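Side-chain contact in uncharacterized protein (Leptotrichia buccalis, PDB 3T8K), which is of unknown function but folds as a stack of ankyrin-like helical hairpins, a scaffold that in its relatives commonly mediates protein-protein recognition: residues E52-I57 with T94-I99. Residues are numbered along the deposited sequence; the frame is centred on the assembly and turned at random.
Sequences EARYKI and TELCKI
Leu-96 reaches from helix 90-102 between Arg-54 and Tyr-55 of helix 51-63, forming the closer-packed, buried part of the contact. Its CD1 methyl lies over one face of the Arg-54 guanidinium, toward the rim of that group and 4.1 Å from NH2. On the other flank, Leu-96 CG sits 4.2 Å from CD1 of the Tyr-55 ring. With CG anti to the backbone N (chi1 -179°), the tyrosine side chain extends across the gap between the helices. Their local axes, 27° apart in direction, approach to 11.2 Å. Leu-82 of helix 79-85 touches both Arg-54 and Leu-96 on the buried side.

On the partly exposed side the contact is thinner. Glu-95 CB meets only the edge of the Tyr-55 ring near its plane, 4.1 Å from CE1, while the Glu-95 carboxylate is turned 71° from that plane. Its OE1 remains 4.0 Å from Tyr-55 OH, too far for a hydrogen bond.

Segments 52-57 and 94-99 therefore meet by van der Waals packing alone. Arg-54 NH2 adds a polar link between the helices by bonding to Thr-93 OG1, so the buried guanidinium serves both as an apolar surface and as a hydrogen-bond donor.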
loop_
_atom_site.group_PDB
_atom_site.type_symbol
_atom_site.label_atom_id
_atom_site.label_comp_id
_atom_site.label_asym_id
_atom_site.label_seq_id
_atom_site.Cartn_x
_atom_site.Cartn_y
_atom_site.Cartn_z
ATOM N N GLU A 52 1.071 -13.270 -8.730
ATOM C CA GLU A 52 1.855 -14.204 -9.536
ATOM C C GLU A 52 3.173 -13.569 -9.983
ATOM O O GLU A 52 4.241 -14.172 -9.859
ATOM C CB GLU A 52 1.050 -14.669 -10.747
ATOM C CG GLU A 52 1.783 -15.679 -11.610
ATOM C CD GLU A 52 1.060 -15.968 -12.910
ATOM O OE1 GLU A 52 -0.002 -15.354 -13.153
ATOM O OE2 GLU A 52 1.555 -16.804 -13.693
ATOM N N ALA A 53 3.090 -12.346 -10.500
ATOM C CA ALA A 53 4.286 -11.593 -10.859
ATOM C C ALA A 53 5.182 -11.372 -9.638
ATOM O O ALA A 53 6.383 -11.613 -9.698
ATOM C CB ALA A 53 3.904 -10.262 -11.499
ATOM N N ARG A 54 4.596 -10.934 -8.522
ATOM C CA ARG A 54 5.374 -10.655 -7.317
ATOM C C ARG A 54 6.198 -11.860 -6.896
ATOM O O ARG A 54 7.366 -11.738 -6.525
ATOM C CB ARG A 54 4.455 -10.254 -6.153
ATOM C CG ARG A 54 5.207 -9.735 -4.940
ATOM C CD ARG A 54 4.343 -9.749 -3.657
ATOM N NE ARG A 54 3.970 -11.116 -3.280
ATOM C CZ ARG A 54 3.579 -11.491 -2.062
ATOM N NH1 ARG A 54 3.504 -10.605 -1.077
ATOM N NH2 ARG A 54 3.266 -12.755 -1.824
ATOM N N TYR A 55 5.564 -13.028 -6.914
ATOM C CA TYR A 55 6.224 -14.252 -6.497
ATOM C C TYR A 55 7.273 -14.715 -7.513
ATOM O O TYR A 55 8.420 -14.956 -7.146
ATOM C CB TYR A 55 5.192 -15.354 -6.235
ATOM C CG TYR A 55 5.796 -16.661 -5.774
ATOM C CD1 TYR A 55 6.093 -16.874 -4.432
ATOM C CD2 TYR A 55 6.067 -17.683 -6.678
ATOM C CE1 TYR A 55 6.646 -18.068 -4.003
ATOM C CE2 TYR A 55 6.619 -18.882 -6.256
ATOM C CZ TYR A 55 6.906 -19.068 -4.918
ATOM O OH TYR A 55 7.453 -20.258 -4.490
ATOM N N LYS A 56 6.880 -14.833 -8.782
ATOM C CA LYS A 56 7.791 -15.333 -9.815
ATOM C C LYS A 56 9.030 -14.447 -9.962
ATOM O O LYS A 56 10.155 -14.946 -10.054
ATOM C CB LYS A 56 7.073 -15.460 -11.162
ATOM C CG LYS A 56 6.105 -16.626 -11.245
ATOM C CD LYS A 56 5.343 -16.615 -12.559
ATOM C CE LYS A 56 4.400 -17.808 -12.661
ATOM N NZ LYS A 56 3.680 -17.830 -13.967
ATOM N N ILE A 57 8.822 -13.133 -9.987
ATOM C CA ILE A 57 9.943 -12.198 -10.095
ATOM C C ILE A 57 10.811 -12.249 -8.843
ATOM O O ILE A 57 12.037 -12.145 -8.918
ATOM C CB ILE A 57 9.454 -10.746 -10.315
ATOM C CG1 ILE A 57 8.623 -10.662 -11.597
ATOM C CG2 ILE A 57 10.630 -9.779 -10.348
ATOM C CD1 ILE A 57 7.912 -9.334 -11.791
ATOM N N THR A 94 4.060 -16.595 2.676
ATOM C CA THR A 94 4.703 -17.433 3.674
ATOM C C THR A 94 6.041 -17.947 3.161
ATOM O O THR A 94 7.055 -17.853 3.850
ATOM C CB THR A 94 3.814 -18.617 4.048
ATOM O OG1 THR A 94 2.574 -18.116 4.562
ATOM C CG2 THR A 94 4.487 -19.477 5.111
ATOM N N GLU A 95 6.021 -18.493 1.948
ATOM C CA GLU A 95 7.222 -18.992 1.282
ATOM C C GLU A 95 8.320 -17.931 1.204
ATOM O O GLU A 95 9.485 -18.203 1.512
ATOM C CB GLU A 95 6.870 -19.489 -0.121
ATOM C CG GLU A 95 7.182 -20.954 -0.354
ATOM C CD GLU A 95 8.660 -21.256 -0.234
ATOM O OE1 GLU A 95 9.435 -20.758 -1.076
ATOM O OE2 GLU A 95 9.046 -21.984 0.704
ATOM N N LEU A 96 7.953 -16.724 0.780
ATOM C CA LEU A 96 8.912 -15.628 0.689
ATOM C C LEU A 96 9.455 -15.237 2.071
ATOM O O LEU A 96 10.653 -14.969 2.220
ATOM C CB LEU A 96 8.299 -14.410 -0.017
ATOM C CG LEU A 96 8.050 -14.559 -1.521
ATOM C CD1 LEU A 96 7.308 -13.344 -2.087
ATOM C CD2 LEU A 96 9.361 -14.758 -2.247
ATOM N N CYS A 97 8.584 -15.194 3.077
ATOM C CA CYS A 97 9.047 -14.939 4.444
ATOM C C CYS A 97 10.058 -15.998 4.887
ATOM O O CYS A 97 11.110 -15.670 5.429
ATOM C CB CYS A 97 7.878 -14.867 5.438
ATOM S SG CYS A 97 8.368 -14.553 7.180
ATOM N N LYS A 98 9.743 -17.272 4.659
ATOM C CA LYS A 98 10.665 -18.343 5.010
ATOM C C LYS A 98 12.039 -18.139 4.367
ATOM O O LYS A 98 13.076 -18.310 5.008
ATOM C CB LYS A 98 10.097 -19.700 4.582
ATOM C CG LYS A 98 11.023 -20.878 4.823
ATOM C CD LYS A 98 10.263 -22.196 4.681
ATOM C CE LYS A 98 10.558 -22.883 3.368
ATOM N NZ LYS A 98 11.713 -23.826 3.485
ATOM N N ILE A 99 12.041 -17.793 3.088
ATOM C CA ILE A 99 13.293 -17.639 2.356
ATOM C C ILE A 99 14.078 -16.427 2.848
ATOM O O ILE A 99 15.301 -16.486 2.989
ATOM C CB ILE A 99 13.034 -17.534 0.846
ATOM C CG1 ILE A 99 12.516 -18.875 0.318
ATOM C CG2 ILE A 99 14.301 -17.130 0.107
ATOM C CD1 ILE A 99 11.999 -18.785 -1.093
#